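Ornithine carbamoyltransferase (Giardia intestinalis, PDB 3GRF) probably catalyses carbamoyl transfer between carbamoyl phosphate and ornithine, forming or cleaving citrulline, as part of the parasite's arginine degradation pathway. Local coordinates at residues S14-K19 with D319-D324; A106-A109 with M113-E116; F142-E147 with I278-L283. All coordinates share one frame; numbering follows the deposited sequence.

Contact 1: S14-K19 with D319-D324; sequences SALCPK and DFFLHD
Leu16 overlaps two aromatic rings with a single methyl group. Its CD2 branch lies 4.2 Å from CE2 of Phe320 and 4.3 Å from CZ of Phe321, meeting both rings obliquely and touching each near its far end. The first torsion (chi1 -58°) sets CG beside the backbone N, and CD2 is the branch that meets both rings. The rings are in turn set against each other: CE2 of Phe321 lies in the ring plane of Phe320, at its edge, 3.9 Å from Phe320 CD2. All three side chains are buried, and the contact is small and wholly apolar.

In the last turn of the helix the Asp319 carbonyl takes two donors. Asp319 O accepts His323 ND1 at 2.7 Å with an N-H...O angle of 158°, and His323 N approaches it from the opposite face of the carbonyl plane; the ring bond should hold the imidazole in a fixed rotation. The C-terminal end of helix 303-322 packs onto the carbamoyl phosphate domain, where Leu24 of helix 18-33 meets both Leu16 and Phe320, Arg27 and Arg41 form salt bridges with Asp319, and Phe321 rests on Ile103 of strand 103-107.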
# COMPACT_ATOMS: atom_id res chain seq x y z
N SER A 14 -21.41 0.52 20.96
CA SER A 14 -22.23 1.34 21.84
C SER A 14 -21.78 2.82 21.80
O SER A 14 -22.23 3.62 22.63
CB SER A 14 -22.21 0.78 23.25
OG SER A 14 -20.93 0.96 23.85
N ALA A 15 -20.87 3.14 20.88
CA ALA A 15 -20.52 4.52 20.54
C ALA A 15 -21.71 5.03 19.71
O ALA A 15 -21.87 6.23 19.53
CB ALA A 15 -19.19 4.56 19.68
N LEU A 16 -22.52 4.10 19.20
CA LEU A 16 -23.70 4.42 18.39
C LEU A 16 -24.99 4.27 19.20
O LEU A 16 -25.12 3.37 20.04
CB LEU A 16 -23.78 3.47 17.19
CG LEU A 16 -22.65 3.38 16.17
CD1 LEU A 16 -22.93 2.28 15.16
CD2 LEU A 16 -22.51 4.69 15.44
N CYS A 17 -25.97 5.12 18.91
CA CYS A 17 -27.28 4.93 19.50
C CYS A 17 -27.89 3.91 18.62
O CYS A 17 -27.32 3.61 17.57
CB CYS A 17 -28.08 6.23 19.47
SG CYS A 17 -28.71 6.57 17.86
N PRO A 18 -29.04 3.33 19.05
CA PRO A 18 -29.69 2.23 18.37
C PRO A 18 -30.09 2.56 16.93
O PRO A 18 -30.03 1.69 16.07
CB PRO A 18 -30.96 2.02 19.22
CG PRO A 18 -30.67 2.56 20.52
CD PRO A 18 -29.75 3.71 20.28
N LYS A 19 -30.52 3.80 16.67
CA LYS A 19 -30.94 4.16 15.33
C LYS A 19 -29.74 4.33 14.40
O LYS A 19 -29.84 4.09 13.20
CB LYS A 19 -31.74 5.45 15.36
CG LYS A 19 -32.27 5.89 14.01
CD LYS A 19 -33.79 6.12 14.06
CE LYS A 19 -34.45 6.05 12.63
NZ LYS A 19 -35.87 6.59 12.67
N ASP A 319 -18.03 5.70 5.49
CA ASP A 319 -18.85 6.74 4.90
C ASP A 319 -19.48 7.63 5.94
O ASP A 319 -19.37 8.85 5.89
CB ASP A 319 -19.96 6.12 4.04
CG ASP A 319 -20.78 7.17 3.34
OD1 ASP A 319 -20.23 7.78 2.41
OD2 ASP A 319 -21.95 7.41 3.75
N PHE A 320 -20.15 7.00 6.89
CA PHE A 320 -20.79 7.68 7.98
C PHE A 320 -19.83 8.53 8.79
O PHE A 320 -20.16 9.64 9.13
CB PHE A 320 -21.44 6.64 8.88
CG PHE A 320 -22.33 7.20 9.94
CD1 PHE A 320 -23.51 7.84 9.61
CD2 PHE A 320 -22.03 7.01 11.28
CE1 PHE A 320 -24.36 8.30 10.59
CE2 PHE A 320 -22.87 7.47 12.26
CZ PHE A 320 -24.03 8.11 11.91
N PHE A 321 -18.66 8.01 9.17
CA PHE A 321 -17.78 8.84 10.01
C PHE A 321 -17.08 9.93 9.23
O PHE A 321 -16.74 10.98 9.78
CB PHE A 321 -16.79 7.99 10.85
CG PHE A 321 -17.44 7.42 12.11
CD1 PHE A 321 -17.34 8.10 13.31
CD2 PHE A 321 -18.21 6.28 12.05
CE1 PHE A 321 -17.96 7.60 14.46
CE2 PHE A 321 -18.85 5.79 13.20
CZ PHE A 321 -18.74 6.46 14.40
N LEU A 322 -16.93 9.69 7.92
CA LEU A 322 -16.39 10.65 6.98
C LEU A 322 -17.31 11.91 6.91
O LEU A 322 -16.81 13.03 6.75
CB LEU A 322 -16.28 10.02 5.58
CG LEU A 322 -14.87 9.92 4.93
CD1 LEU A 322 -13.78 10.11 5.98
CD2 LEU A 322 -14.72 8.59 4.22
N HIS A 323 -18.63 11.71 7.03
CA HIS A 323 -19.68 12.76 7.08
C HIS A 323 -20.16 12.82 8.57
O HIS A 323 -19.51 13.45 9.40
CB HIS A 323 -20.72 12.50 5.97
CG HIS A 323 -20.13 12.17 4.51
ND1 HIS A 323 -19.38 11.04 4.23
CD2 HIS A 323 -20.21 12.87 3.33
CE1 HIS A 323 -19.02 11.05 2.96
NE2 HIS A 323 -19.51 12.14 2.39
N ASP A 324 -21.29 12.16 8.89
CA ASP A 324 -21.83 11.89 10.26
C ASP A 324 -23.32 11.74 10.29
O ASP A 324 -23.88 11.31 11.30
CB ASP A 324 -21.56 12.90 11.37
CG ASP A 324 -20.27 12.45 12.11
OD1 ASP A 324 -19.40 11.85 11.46
OD2 ASP A 324 -20.16 12.72 13.31

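Contact 2: A106-A109 with M113-E116; sequences ARLA and MMRE
Two consecutive methionines take different first torsions and thereby reach different parts of segment 106-109. In Met114, CG is anti to the backbone N (chi1 -174°) and the chain then bends at chi2 (70°), which swings the sulfur over towards Ala106. In Met113, CG lies instead beside the backbone N, with chi1 at -29°, well off a staggered position, and the chain carries its sulfur to Ala109.

The Met114 thioether rests against both the methyl and the backbone of Ala106: SD is 4.0 Å from Ala106 CB and 3.8 Å from Ala106 O, while its terminal CE also stays near that methyl. Leu108 touches both methionines. Its CD1 branch points at the helix backbone, 4.0 Å from Met113 O and 4.1 Å from Met114 N, so that this methyl lies on the peptide joining the two residues; the same atom is 4.2 Å from Met114 SD.

These groups belong to a beta-alpha-beta unit, in which strand 103-107 leads through a short turn into helix 111-120 and on to the parallel neighbour strand 125-127. The helix lies over the sheet of the region assigned to carbamoyl phosphate binding, and Met114 reaches Cys125 and Asn127 as well, so its side chain spans both strands of the unit. Met117, one turn further along, adds to the cover over Ala106 and Leu108.

Towards the turn the packing comes to the surface. Met113 SD meets Ala109 CB at 4.0 Å, both residues being exposed, whereas Ala106, Leu108 and Met114 are buried.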
# COMPACT_ATOMS: atom_id res chain seq x y z
N ALA A 106 -7.47 1.66 13.52
CA ALA A 106 -6.24 1.14 14.10
C ALA A 106 -6.56 -0.16 14.79
O ALA A 106 -7.61 -0.31 15.41
CB ALA A 106 -5.64 2.12 15.11
N ARG A 107 -5.66 -1.11 14.63
CA ARG A 107 -5.76 -2.42 15.22
C ARG A 107 -4.61 -2.51 16.19
O ARG A 107 -3.51 -2.88 15.78
CB ARG A 107 -5.70 -3.51 14.15
CG ARG A 107 -6.37 -4.83 14.53
CD ARG A 107 -5.49 -5.64 15.47
NE ARG A 107 -5.85 -7.06 15.53
CZ ARG A 107 -6.25 -7.81 14.49
NH1 ARG A 107 -6.35 -7.27 13.28
NH2 ARG A 107 -6.55 -9.08 14.68
N LEU A 108 -4.83 -2.17 17.46
CA LEU A 108 -3.73 -2.11 18.43
C LEU A 108 -4.01 -3.09 19.58
O LEU A 108 -5.16 -3.43 19.85
CB LEU A 108 -3.54 -0.65 18.92
CG LEU A 108 -3.43 0.44 17.84
CD1 LEU A 108 -3.76 1.85 18.35
CD2 LEU A 108 -2.09 0.43 17.11
N ALA A 109 -2.94 -3.55 20.22
CA ALA A 109 -3.04 -4.54 21.30
C ALA A 109 -4.16 -4.22 22.31
O ALA A 109 -5.17 -4.94 22.37
CB ALA A 109 -1.70 -4.73 21.99
N MET A 113 -3.86 2.13 24.31
CA MET A 113 -3.26 2.71 23.10
C MET A 113 -4.30 3.25 22.12
O MET A 113 -4.09 4.30 21.51
CB MET A 113 -2.43 1.64 22.42
CG MET A 113 -1.87 0.61 23.40
SD MET A 113 -1.16 -0.85 22.63
CE MET A 113 0.24 -0.17 21.75
N MET A 114 -5.41 2.54 21.99
CA MET A 114 -6.51 2.95 21.13
C MET A 114 -7.19 4.21 21.63
O MET A 114 -7.51 5.12 20.84
CB MET A 114 -7.52 1.80 20.99
CG MET A 114 -8.63 2.06 20.00
SD MET A 114 -7.97 2.06 18.33
CE MET A 114 -8.61 3.60 17.68
N ARG A 115 -7.45 4.24 22.94
CA ARG A 115 -8.03 5.39 23.64
C ARG A 115 -7.13 6.60 23.68
O ARG A 115 -7.61 7.72 23.56
CB ARG A 115 -8.35 5.04 25.08
CG ARG A 115 -9.77 4.57 25.31
CD ARG A 115 -9.76 3.55 26.43
NE ARG A 115 -11.04 2.85 26.59
CZ ARG A 115 -11.31 2.01 27.58
NH1 ARG A 115 -10.40 1.75 28.51
NH2 ARG A 115 -12.50 1.41 27.65
N GLU A 116 -5.83 6.35 23.90
CA GLU A 116 -4.79 7.37 23.87
C GLU A 116 -4.76 8.06 22.50
O GLU A 116 -4.88 9.29 22.39
CB GLU A 116 -3.47 6.68 24.29
CG GLU A 116 -2.09 7.36 24.08
CD GLU A 116 -1.95 8.75 24.67
OE1 GLU A 116 -0.84 9.08 25.14
OE2 GLU A 116 -2.92 9.54 24.62

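Contact 3: F142-E147 with I278-L283; sequences FMTIKE and IFMNCL
Met280 reaches across from strand 278-281 and lodges its thioether against Ile145 and Thr144 of helix 135-151. The strand is an edge strand, within this chain, of the five-stranded parallel sheet in the Rossmann-like ornithine-binding region, and the helix comes from the region assigned to carbamoyl phosphate binding. The sulfur carries the tightest approach, SD lying 3.5 Å from Ile145 CG1 and 3.8 Å from Ile145 CD1. These two side chains cross at about a right angle, so the sulfur is laid across the isoleucine chain and meets its longer branch.

A bend at the last torsion of Met280 (chi3 79°) turns CE away from the line of the chain and onto Thr144. There the methyl is 3.9 Å from both CB and CG2 of the threonine, the two side chains sliding past one another in opposite directions.

Further out, the strand is held by backbone bonds to its neighbour 237-240, with Met280 pairing to Val238, and the methionine side chain is flanked by Val237, Tyr239 and Glu306. On the helix, Glu147 and Thr144 both bond to Asn309 of helix 303-322, which ties together the two helices that pass between the regions, an arrangement shared by this superfamily. The threonine is presented by its own rotation: with OG1 beside the backbone N (chi1 -60°) and CG2 anti to it, the methyl faces Met280 CE while the hydroxyl is engaged by Asn309 ND2 and Cys140 O.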
# COMPACT_ATOMS: atom_id res chain seq x y z
N PHE A 142 -24.50 -8.07 12.44
CA PHE A 142 -25.92 -7.74 12.49
C PHE A 142 -26.51 -7.46 11.11
O PHE A 142 -27.64 -7.84 10.82
CB PHE A 142 -26.18 -6.63 13.49
CG PHE A 142 -25.84 -7.02 14.88
CD1 PHE A 142 -24.68 -6.52 15.49
CD2 PHE A 142 -26.62 -7.96 15.56
CE1 PHE A 142 -24.36 -6.90 16.76
CE2 PHE A 142 -26.29 -8.34 16.88
CZ PHE A 142 -25.15 -7.80 17.45
N MET A 143 -25.72 -6.86 10.24
CA MET A 143 -26.07 -6.80 8.82
C MET A 143 -26.32 -8.18 8.19
O MET A 143 -27.28 -8.36 7.43
CB MET A 143 -25.00 -6.04 8.07
CG MET A 143 -25.23 -6.00 6.53
SD MET A 143 -23.63 -6.01 5.59
CE MET A 143 -24.32 -6.15 3.94
N THR A 144 -25.46 -9.14 8.48
CA THR A 144 -25.59 -10.51 7.98
C THR A 144 -26.85 -11.16 8.54
O THR A 144 -27.57 -11.84 7.81
CB THR A 144 -24.32 -11.37 8.37
OG1 THR A 144 -23.14 -10.77 7.81
CG2 THR A 144 -24.48 -12.84 7.91
N ILE A 145 -27.10 -10.95 9.84
CA ILE A 145 -28.32 -11.48 10.45
C ILE A 145 -29.55 -10.85 9.74
O ILE A 145 -30.43 -11.59 9.31
CB ILE A 145 -28.33 -11.24 12.00
CG1 ILE A 145 -27.33 -12.17 12.69
CG2 ILE A 145 -29.74 -11.43 12.63
CD1 ILE A 145 -26.89 -11.69 14.12
N LYS A 146 -29.60 -9.53 9.56
CA LYS A 146 -30.78 -8.94 8.88
C LYS A 146 -30.97 -9.43 7.46
O LYS A 146 -32.10 -9.64 7.00
CB LYS A 146 -30.74 -7.40 8.86
CG LYS A 146 -31.85 -6.82 7.89
CD LYS A 146 -32.11 -5.35 8.21
CE LYS A 146 -33.33 -4.84 7.48
NZ LYS A 146 -33.35 -3.37 7.75
N GLU A 147 -29.87 -9.50 6.73
CA GLU A 147 -29.79 -10.01 5.37
C GLU A 147 -30.32 -11.41 5.24
O GLU A 147 -31.17 -11.69 4.44
CB GLU A 147 -28.34 -10.02 4.93
CG GLU A 147 -28.18 -10.20 3.45
CD GLU A 147 -26.73 -10.20 3.03
OE1 GLU A 147 -25.90 -10.82 3.73
OE2 GLU A 147 -26.41 -9.59 2.00
N ILE A 278 -29.31 -19.92 12.20
CA ILE A 278 -28.12 -19.85 11.38
C ILE A 278 -26.94 -19.95 12.34
O ILE A 278 -27.10 -19.70 13.52
CB ILE A 278 -28.07 -18.59 10.47
CG1 ILE A 278 -27.92 -17.31 11.29
CG2 ILE A 278 -29.32 -18.50 9.52
CD1 ILE A 278 -27.80 -16.04 10.41
N PHE A 279 -25.78 -20.31 11.81
CA PHE A 279 -24.54 -20.42 12.59
C PHE A 279 -23.52 -19.35 12.04
O PHE A 279 -23.37 -19.19 10.82
CB PHE A 279 -23.97 -21.84 12.48
CG PHE A 279 -22.59 -21.93 12.98
CD1 PHE A 279 -22.36 -22.03 14.36
CD2 PHE A 279 -21.52 -21.81 12.10
CE1 PHE A 279 -21.04 -22.02 14.86
CE2 PHE A 279 -20.18 -21.82 12.58
CZ PHE A 279 -19.95 -21.91 13.95
N MET A 280 -22.87 -18.61 12.96
CA MET A 280 -21.93 -17.55 12.65
C MET A 280 -20.62 -17.76 13.42
O MET A 280 -20.65 -18.33 14.50
CB MET A 280 -22.54 -16.23 13.09
CG MET A 280 -23.79 -15.91 12.31
SD MET A 280 -24.50 -14.28 12.64
CE MET A 280 -23.46 -13.17 11.68
N ASN A 281 -19.50 -17.28 12.86
CA ASN A 281 -18.16 -17.27 13.52
C ASN A 281 -17.38 -16.20 12.76
O ASN A 281 -17.24 -16.26 11.50
CB ASN A 281 -17.50 -18.69 13.39
CG ASN A 281 -16.08 -18.81 14.01
OD1 ASN A 281 -15.66 -19.89 14.39
ND2 ASN A 281 -15.34 -17.72 14.08
N CYS A 282 -16.88 -15.19 13.47
CA CYS A 282 -16.23 -14.06 12.81
C CYS A 282 -14.92 -14.44 12.11
O CYS A 282 -14.42 -13.68 11.29
CB CYS A 282 -16.03 -12.92 13.82
SG CYS A 282 -15.14 -13.40 15.34
N LEU A 283 -14.40 -15.63 12.43
CA LEU A 283 -13.12 -16.15 11.87
C LEU A 283 -11.87 -15.52 12.51
O LEU A 283 -11.96 -14.47 13.11
CB LEU A 283 -13.06 -16.07 10.33
CG LEU A 283 -14.19 -16.75 9.52
CD1 LEU A 283 -14.08 -16.49 8.00
CD2 LEU A 283 -14.26 -18.26 9.84

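In the fold
Contact 3 joins helix 135-151 to the sheet of the ornithine-binding domain, whereas in contact 1 the last turn of helix 303-322 comes back to the start of the chain and packs onto the carbamoyl phosphate domain. Their centres lie about 20 Å apart. Contact 2 is local to the carbamoyl phosphate domain, about 19 Å from contact 1 and 26 Å from contact 3 between centres, and on the opposite side of the chain's centre from contact 3. Strand 103-107 links contacts 1 and 2, since its Ile103 meets Phe321. In this family the substrates bind in the cleft between the two domains, and of the three contacts it is contact 3 that reaches the second domain's sheet.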